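Local atomic coordinates of SusD-like carbohydrate binding protein BF1063 (PDB entry 3I4G), a protein that probably binds carbohydrate at the outer membrane of Bacteroides, helping to capture glycans for uptake. Residues A270-A284 and E354-F366. Sequence-based numbering, arbitrary orientation.
Sequences ALSAKDGGWSLVNPA and EASRTGFMMRKYF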
ATOM      1  N   ALA A 270      14.971   4.075  -2.493  1.00 10.15           N
ATOM      2  CA  ALA A 270      14.260   3.782  -3.750  1.00  9.79           C
ATOM      3  C   ALA A 270      14.601   4.648  -4.954  1.00  9.00           C
ATOM      4  O   ALA A 270      14.105   4.368  -6.038  1.00 10.41           O
ATOM      5  CB  ALA A 270      12.751   3.804  -3.528  1.00 12.68           C
ATOM      6  N   LEU A 271      15.385   5.711  -4.770  1.00  8.78           N
ATOM      7  CA  LEU A 271      15.958   6.400  -5.911  1.00  8.84           C
ATOM      8  C   LEU A 271      17.021   5.497  -6.538  1.00  9.89           C
ATOM      9  O   LEU A 271      17.523   4.549  -5.915  1.00  8.63           O
ATOM     10  CB  LEU A 271      16.597   7.741  -5.511  1.00  9.30           C
ATOM     11  CG  LEU A 271      15.603   8.785  -5.039  1.00  9.43           C
ATOM     12  CD1 LEU A 271      16.318  10.075  -4.550  1.00 12.32           C
ATOM     13  CD2 LEU A 271      14.545   9.180  -6.117  1.00 11.12           C
ATOM     14  N   SER A 272      17.415   5.801  -7.783  1.00  9.96           N
ATOM     15  CA  SER A 272      18.472   5.056  -8.440  1.00  8.94           C
ATOM     16  C   SER A 272      19.825   5.713  -8.149  1.00  9.33           C
ATOM     17  O   SER A 272      19.902   6.823  -7.587  1.00  9.88           O
ATOM     18  CB  SER A 272      18.200   4.926  -9.944  1.00  8.35           C
ATOM     19  OG  SER A 272      18.508   6.119 -10.624  1.00  9.85           O
ATOM     20  N   ALA A 273      20.896   5.046  -8.530  1.00 10.33           N
ATOM     21  CA  ALA A 273      22.238   5.528  -8.198  1.00  8.93           C
ATOM     22  C   ALA A 273      22.523   6.930  -8.684  1.00 11.19           C
ATOM     23  O   ALA A 273      23.192   7.682  -7.986  1.00 10.65           O
ATOM     24  CB  ALA A 273      23.278   4.548  -8.758  1.00 11.20           C
ATOM     25  N   LYS A 274      22.045   7.293  -9.860  1.00  9.30           N
ATOM     26  CA  LYS A 274      22.330   8.645 -10.404  1.00  9.07           C
ATOM     27  C   LYS A 274      21.774   9.736  -9.513  1.00 10.32           C
ATOM     28  O   LYS A 274      22.246  10.886  -9.567  1.00 10.97           O
ATOM     29  CB  LYS A 274      21.790   8.790 -11.832  1.00  9.31           C
ATOM     30  CG  LYS A 274      20.280   8.971 -11.937  1.00  9.40           C
ATOM     31  CD  LYS A 274      19.804   8.933 -13.404  1.00  8.73           C
ATOM     32  CE  LYS A 274      18.358   9.263 -13.532  1.00 10.43           C
ATOM     33  NZ  LYS A 274      17.998  10.643 -13.018  1.00  9.34           N
ATOM     34  N   ASP A 275      20.754   9.415  -8.714  1.00  9.13           N
ATOM     35  CA  ASP A 275      20.147  10.356  -7.793  1.00  9.43           C
ATOM     36  C   ASP A 275      20.440  10.026  -6.325  1.00  9.49           C
ATOM     37  O   ASP A 275      19.769  10.521  -5.425  1.00 10.64           O
ATOM     38  CB  ASP A 275      18.646  10.432  -8.079  1.00  9.38           C
ATOM     39  CG  ASP A 275      18.373  11.004  -9.435  1.00  9.46           C
ATOM     40  OD1 ASP A 275      18.873  12.130  -9.674  1.00 10.90           O
ATOM     41  OD2 ASP A 275      17.706  10.333 -10.255  1.00 10.35           O
ATOM     42  N   GLY A 276      21.452   9.204  -6.106  1.00  9.87           N
ATOM     43  CA  GLY A 276      21.907   8.930  -4.734  1.00 10.40           C
ATOM     44  C   GLY A 276      21.265   7.784  -4.017  1.00 11.90           C
ATOM     45  O   GLY A 276      21.519   7.609  -2.823  1.00 12.45           O
ATOM     46  N   GLY A 277      20.467   6.970  -4.715  1.00 10.50           N
ATOM     47  CA  GLY A 277      19.708   5.923  -4.037  1.00  9.83           C
ATOM     48  C   GLY A 277      20.175   4.520  -4.293  1.00  9.35           C
ATOM     49  O   GLY A 277      21.039   4.276  -5.131  1.00  8.82           O
ATOM     50  N   TRP A 278      19.550   3.561  -3.598  1.00  8.39           N
ATOM     51  CA  TRP A 278      19.949   2.159  -3.604  1.00  9.42           C
ATOM     52  C   TRP A 278      19.068   1.248  -4.474  1.00 10.25           C
ATOM     53  O   TRP A 278      19.285   0.030  -4.505  1.00  9.70           O
ATOM     54  CB  TRP A 278      19.993   1.639  -2.162  1.00  9.16           C
ATOM     55  CG  TRP A 278      20.977   2.367  -1.275  1.00  9.32           C
ATOM     56  CD1 TRP A 278      22.134   2.991  -1.664  1.00 11.77           C
ATOM     57  CD2 TRP A 278      20.919   2.467   0.144  1.00  9.78           C
ATOM     58  NE1 TRP A 278      22.791   3.496  -0.556  1.00 11.96           N
ATOM     59  CE2 TRP A 278      22.060   3.199   0.562  1.00 11.27           C
ATOM     60  CE3 TRP A 278      19.989   2.051   1.101  1.00 10.20           C
ATOM     61  CZ2 TRP A 278      22.310   3.483   1.920  1.00 11.64           C
ATOM     62  CZ3 TRP A 278      20.249   2.335   2.439  1.00 12.02           C
ATOM     63  CH2 TRP A 278      21.361   3.070   2.822  1.00 11.62           C
ATOM     64  N   SER A 279      18.062   1.799  -5.153  1.00  9.36           N
ATOM     65  CA  SER A 279      17.230   1.037  -6.105  1.00  8.47           C
ATOM     66  C   SER A 279      16.574  -0.178  -5.491  1.00  9.25           C
ATOM     67  O   SER A 279      16.489  -1.227  -6.114  1.00  9.87           O
ATOM     68  CB  SER A 279      18.042   0.606  -7.343  1.00  8.65           C
ATOM     69  OG  SER A 279      18.644   1.724  -7.993  1.00  9.17           O
ATOM     70  N   LEU A 280      16.063  -0.070  -4.272  1.00  9.61           N
ATOM     71  CA  LEU A 280      15.456  -1.266  -3.636  1.00  9.54           C
ATOM     72  C   LEU A 280      14.115  -1.656  -4.258  1.00 10.48           C
ATOM     73  O   LEU A 280      13.802  -2.830  -4.339  1.00 10.66           O
ATOM     74  CB  LEU A 280      15.316  -1.056  -2.127  1.00  9.92           C
ATOM     75  CG  LEU A 280      14.810  -2.275  -1.340  1.00 11.59           C
ATOM     76  CD1 LEU A 280      15.666  -3.500  -1.588  1.00 13.32           C
ATOM     77  CD2 LEU A 280      14.719  -2.003   0.160  1.00 12.70           C
ATOM     78  N   VAL A 281      13.303  -0.662  -4.654  1.00 10.50           N
ATOM     79  CA  VAL A 281      11.933  -0.863  -5.206  1.00 10.82           C
ATOM     80  C   VAL A 281      11.959  -1.023  -6.716  1.00 11.51           C
ATOM     81  O   VAL A 281      12.347  -0.111  -7.409  1.00 11.76           O
ATOM     82  CB  VAL A 281      11.010   0.309  -4.822  1.00 13.50           C
ATOM     83  CG1 VAL A 281       9.611   0.050  -5.361  1.00 16.26           C
ATOM     84  CG2 VAL A 281      11.022   0.498  -3.326  1.00 12.96           C
ATOM     85  N   ASN A 282      11.613  -2.213  -7.246  1.00 11.17           N
ATOM     86  CA  ASN A 282      11.736  -2.519  -8.678  1.00  9.73           C
ATOM     87  C   ASN A 282      10.429  -3.027  -9.319  1.00  8.60           C
ATOM     88  O   ASN A 282      10.082  -4.206  -9.183  1.00  9.06           O
ATOM     89  CB  ASN A 282      12.813  -3.617  -8.873  1.00  9.52           C
ATOM     90  CG  ASN A 282      14.209  -3.300  -8.329  1.00  9.22           C
ATOM     91  OD1 ASN A 282      15.014  -4.215  -8.219  1.00  9.24           O
ATOM     92  ND2 ASN A 282      14.542  -2.022  -8.087  1.00 11.02           N
ATOM     93  N   PRO A 283       9.673  -2.156 -10.003  1.00  8.07           N
ATOM     94  CA  PRO A 283       8.467  -2.620 -10.698  1.00  7.05           C
ATOM     95  C   PRO A 283       8.764  -3.725 -11.684  1.00  8.12           C
ATOM     96  O   PRO A 283       9.836  -3.782 -12.252  1.00  8.92           O
ATOM     97  CB  PRO A 283       7.963  -1.350 -11.400  1.00  9.21           C
ATOM     98  CG  PRO A 283       8.518  -0.209 -10.565  1.00  8.89           C
ATOM     99  CD  PRO A 283       9.867  -0.712 -10.108  1.00  8.14           C
ATOM    100  N   ALA A 284       7.802  -4.610 -11.868  1.00  8.90           N
ATOM    101  CA  ALA A 284       7.924  -5.751 -12.746  1.00  8.99           C
ATOM    102  C   ALA A 284       7.211  -5.589 -14.078  1.00  8.43           C
ATOM    103  O   ALA A 284       6.292  -4.777 -14.237  1.00  8.71           O
ATOM    104  CB  ALA A 284       7.341  -6.988 -12.058  1.00 10.21           C
ATOM    105  N   GLU A 354      24.204  -2.645  -7.234  1.00 11.01           N
ATOM    106  CA  GLU A 354      23.319  -1.792  -6.461  1.00 11.03           C
ATOM    107  C   GLU A 354      22.557  -0.935  -7.451  1.00 11.78           C
ATOM    108  O   GLU A 354      22.825   0.251  -7.670  1.00 11.34           O
ATOM    109  CB  GLU A 354      24.135  -0.944  -5.514  1.00 13.01           C
ATOM    110  CG  GLU A 354      23.288  -0.179  -4.504  1.00 15.16           C
ATOM    111  CD  GLU A 354      24.146   0.609  -3.519  1.00 20.72           C
ATOM    112  OE1 GLU A 354      24.652   1.679  -3.875  1.00 26.85           O
ATOM    113  OE2 GLU A 354      24.270   0.135  -2.395  1.00 32.11           O
ATOM    114  N   ALA A 355      21.581  -1.581  -8.082  1.00  9.74           N
ATOM    115  CA  ALA A 355      20.827  -1.038  -9.176  1.00  9.41           C
ATOM    116  C   ALA A 355      19.582  -1.914  -9.363  1.00  8.68           C
ATOM    117  O   ALA A 355      19.476  -3.002  -8.804  1.00  9.49           O
ATOM    118  CB  ALA A 355      21.705  -1.033 -10.452  1.00 10.38           C
ATOM    119  N   SER A 356      18.646  -1.467 -10.193  1.00  8.45           N
ATOM    120  CA  SER A 356      17.431  -2.194 -10.424  1.00  8.00           C
ATOM    121  C   SER A 356      17.662  -3.603 -10.908  1.00  8.00           C
ATOM    122  O   SER A 356      18.512  -3.858 -11.750  1.00  8.87           O
ATOM    123  CB  SER A 356      16.601  -1.459 -11.502  1.00  7.73           C
ATOM    124  OG  SER A 356      15.409  -2.183 -11.814  1.00  8.52           O
ATOM    125  N   ARG A 357      16.893  -4.537 -10.391  1.00  8.37           N
ATOM    126  CA  ARG A 357      16.942  -5.923 -10.849  1.00  8.38           C
ATOM    127  C   ARG A 357      15.993  -6.176 -11.996  1.00  8.23           C
ATOM    128  O   ARG A 357      16.053  -7.225 -12.643  1.00  8.18           O
ATOM    129  CB  ARG A 357      16.609  -6.886  -9.713  1.00  7.98           C
ATOM    130  CG  ARG A 357      17.716  -7.036  -8.742  1.00  8.30           C
ATOM    131  CD  ARG A 357      18.872  -7.956  -9.267  1.00  8.59           C
ATOM    132  NE  ARG A 357      19.941  -7.852  -8.296  1.00 11.57           N
ATOM    133  CZ  ARG A 357      20.847  -6.877  -8.278  1.00 11.13           C
ATOM    134  NH1 ARG A 357      21.034  -6.083  -9.324  1.00 11.33           N
ATOM    135  NH2 ARG A 357      21.589  -6.731  -7.208  1.00 11.90           N
ATOM    136  N   THR A 358      15.097  -5.231 -12.289  1.00  9.15           N
ATOM    137  CA  THR A 358      14.113  -5.414 -13.355  1.00  8.37           C
ATOM    138  C   THR A 358      14.315  -4.529 -14.579  1.00  8.47           C
ATOM    139  O   THR A 358      13.837  -4.867 -15.655  1.00  9.29           O
ATOM    140  CB  THR A 358      12.700  -5.138 -12.848  1.00  8.62           C
ATOM    141  OG1 THR A 358      12.635  -3.767 -12.447  1.00  9.22           O
ATOM    142  CG2 THR A 358      12.292  -6.022 -11.642  1.00 10.74           C
ATOM    143  N   GLY A 359      14.954  -3.377 -14.432  1.00  9.46           N
ATOM    144  CA  GLY A 359      15.001  -2.405 -15.522  1.00  9.04           C
ATOM    145  C   GLY A 359      13.977  -1.302 -15.330  1.00  9.21           C
ATOM    146  O   GLY A 359      13.981  -0.324 -16.090  1.00 10.66           O
ATOM    147  N   PHE A 360      13.086  -1.446 -14.349  1.00  9.28           N
ATOM    148  CA  PHE A 360      12.120  -0.401 -13.994  1.00  7.86           C
ATOM    149  C   PHE A 360      12.499   0.164 -12.635  1.00  8.50           C
ATOM    150  O   PHE A 360      13.169  -0.487 -11.809  1.00  8.32           O
ATOM    151  CB  PHE A 360      10.701  -0.943 -13.932  1.00  9.04           C
ATOM    152  CG  PHE A 360      10.167  -1.454 -15.251  1.00  8.13           C
ATOM    153  CD1 PHE A 360       9.817  -0.557 -16.242  1.00  9.00           C
ATOM    154  CD2 PHE A 360      10.003  -2.816 -15.498  1.00  7.18           C
ATOM    155  CE1 PHE A 360       9.293  -0.996 -17.442  1.00  8.98           C
ATOM    156  CE2 PHE A 360       9.479  -3.251 -16.700  1.00  8.23           C
ATOM    157  CZ  PHE A 360       9.153  -2.361 -17.666  1.00  8.60           C
HETATM  158  N   MSE A 361      11.992   1.359 -12.397  1.00  7.35           N
HETATM  159  CA  MSE A 361      12.081   2.037 -11.125  1.00  7.34           C
HETATM  160  C   MSE A 361      10.753   2.697 -10.814  1.00  8.20           C
HETATM  161  O   MSE A 361       9.926   2.896 -11.711  1.00  7.88           O
HETATM  162  CB  MSE A 361      13.191   3.067 -11.152  1.00  7.88           C
HETATM  163  CG  MSE A 361      14.586   2.495 -11.307  1.00  8.07           C
HETATM  164 SE   MSE A 361      15.125   1.501  -9.656  0.75 10.27          SE
HETATM  165  CE  MSE A 361      15.457   2.909  -8.605  1.00 12.24           C
HETATM  166  N   MSE A 362      10.547   3.054  -9.545  1.00  7.98           N
HETATM  167  CA  MSE A 362       9.329   3.756  -9.143  1.00  8.28           C
HETATM  168  C   MSE A 362       9.508   5.261  -9.227  1.00  8.12           C
HETATM  169  O   MSE A 362      10.390   5.832  -8.618  1.00  8.82           O
HETATM  170  CB  MSE A 362       8.933   3.376  -7.699  1.00  9.52           C
HETATM  171  CG  MSE A 362       7.677   4.083  -7.204  1.00  9.27           C
HETATM  172 SE   MSE A 362       7.145   3.432  -5.443  0.75  7.38          SE
HETATM  173  CE  MSE A 362       8.477   4.303  -4.487  1.00 10.16           C
ATOM    174  N   ARG A 363       8.622   5.909  -9.973  1.00  7.57           N
ATOM    175  CA  ARG A 363       8.558   7.382 -10.068  1.00  8.56           C
ATOM    176  C   ARG A 363       7.641   7.960  -8.987  1.00  8.19           C
ATOM    177  O   ARG A 363       7.878   9.070  -8.485  1.00  8.63           O
ATOM    178  CB  ARG A 363       8.059   7.815 -11.456  1.00  8.20           C
ATOM    179  CG  ARG A 363       8.267   9.292 -11.725  1.00  9.34           C
ATOM    180  CD  ARG A 363       7.648   9.781 -13.005  1.00  8.14           C
ATOM    181  NE  ARG A 363       8.275   9.295 -14.233  1.00  8.90           N
ATOM    182  CZ  ARG A 363       9.304   9.882 -14.840  1.00  8.71           C
ATOM    183  NH1 ARG A 363       9.933  10.909 -14.287  1.00  8.01           N
ATOM    184  NH2 ARG A 363       9.758   9.397 -15.981  1.00  9.21           N
ATOM    185  N   LYS A 364       6.576   7.248  -8.646  1.00  8.17           N
ATOM    186  CA  LYS A 364       5.604   7.693  -7.643  1.00  6.96           C
ATOM    187  C   LYS A 364       6.320   8.018  -6.341  1.00  9.11           C
ATOM    188  O   LYS A 364       7.265   7.333  -5.972  1.00  8.95           O
ATOM    189  CB  LYS A 364       4.547   6.636  -7.425  1.00  8.48           C
ATOM    190  CG  LYS A 364       3.372   7.063  -6.554  1.00  8.23           C
ATOM    191  CD  LYS A 364       2.232   6.047  -6.556  1.00  8.28           C
ATOM    192  CE  LYS A 364       1.346   6.144  -7.829  1.00  9.60           C
ATOM    193  NZ  LYS A 364       0.220   5.159  -7.856  1.00  7.84           N
ATOM    194  N   TYR A 365       5.835   9.090  -5.679  1.00  8.52           N
ATOM    195  CA  TYR A 365       6.273   9.605  -4.370  1.00  8.19           C
ATOM    196  C   TYR A 365       7.480  10.541  -4.415  1.00  8.54           C
ATOM    197  O   TYR A 365       7.857  11.082  -3.383  1.00 10.15           O
ATOM    198  CB  TYR A 365       6.549   8.459  -3.382  1.00  8.71           C
ATOM    199  CG  TYR A 365       5.398   7.552  -3.082  1.00  7.78           C
ATOM    200  CD1 TYR A 365       4.308   7.972  -2.322  1.00  7.38           C
ATOM    201  CD2 TYR A 365       5.394   6.237  -3.542  1.00  8.62           C
ATOM    202  CE1 TYR A 365       3.244   7.130  -2.057  1.00  8.79           C
ATOM    203  CE2 TYR A 365       4.322   5.403  -3.297  1.00  8.91           C
ATOM    204  CZ  TYR A 365       3.262   5.835  -2.540  1.00  8.34           C
ATOM    205  OH  TYR A 365       2.246   4.982  -2.263  1.00  9.02           O
ATOM    206  N   PHE A 366       8.045  10.760  -5.599  1.00  9.25           N
ATOM    207  CA  PHE A 366       9.245  11.616  -5.744  1.00  8.67           C
ATOM    208  C   PHE A 366       8.936  12.904  -6.472  1.00 11.34           C
ATOM    209  O   PHE A 366       8.670  12.903  -7.660  1.00  9.94           O
ATOM    210  CB  PHE A 366      10.383  10.827  -6.421  1.00  9.82           C
ATOM    211  CG  PHE A 366      10.751   9.563  -5.669  1.00 10.06           C
ATOM    212  CD1 PHE A 366      11.166   9.615  -4.338  1.00 13.35           C
ATOM    213  CD2 PHE A 366      10.651   8.341  -6.241  1.00 10.66           C
ATOM    214  CE1 PHE A 366      11.445   8.466  -3.634  1.00 14.37           C
ATOM    215  CE2 PHE A 366      10.939   7.191  -5.524  1.00 13.76           C
ATOM    216  CZ  PHE A 366      11.344   7.248  -4.234  1.00 13.90           C
TER
HETATM  217  O   HOH W   1      12.207   2.612  -7.283  1.00  8.78           O
HETATM  218  O   HOH W   2      13.109   5.930  -8.181  1.00  9.35           O
HETATM  219  O   HOH W   3      21.071   2.293  -7.087  1.00 10.41           O
HETATM  220  O   HOH W   4      18.884   1.438 -10.795  1.00  8.46           O
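N282 places CG anti to its own carbonyl carbon (chi1 -57°), which helps bring OD1 to the backbone N of R357, while T358, with OG1 between backbone N and carbonyl carbon (chi1 63°), sends that hydroxyl to P283. In this SusD-family protein the two short strands 281-283 and 360-362 cross without pairing; each belongs to a different two-stranded antiparallel sheet, beside 63-65 and 323-325 respectively. An asparagine suits its place because its amide serves both segments: OD1 accepts from R357 N at 2.9 Å, the donor standing above the carbonyl plane, and ND2 donates back to S279 O and, from well above the carbonyl plane, to V281 O. T358 OG1 donates to P283 O, and in an ST turn accepts from F360 N. P283, with no N-H to satisfy, lays CD against M361 C at 3.6 Å. The long, flexible methionine-type side chain of M361, deposited as selenomethionine, folds to bring CE to 3.2 Å from A270 O, beside S279 OG. L271 CD2 makes a CH-pi contact over the F366 ring, 3.8 Å from its centroid and 9° off the normal. Water bridges the buried backbones: one molecule donates to A270 O and V281 O and accepts from M362 N at 2.8 Å.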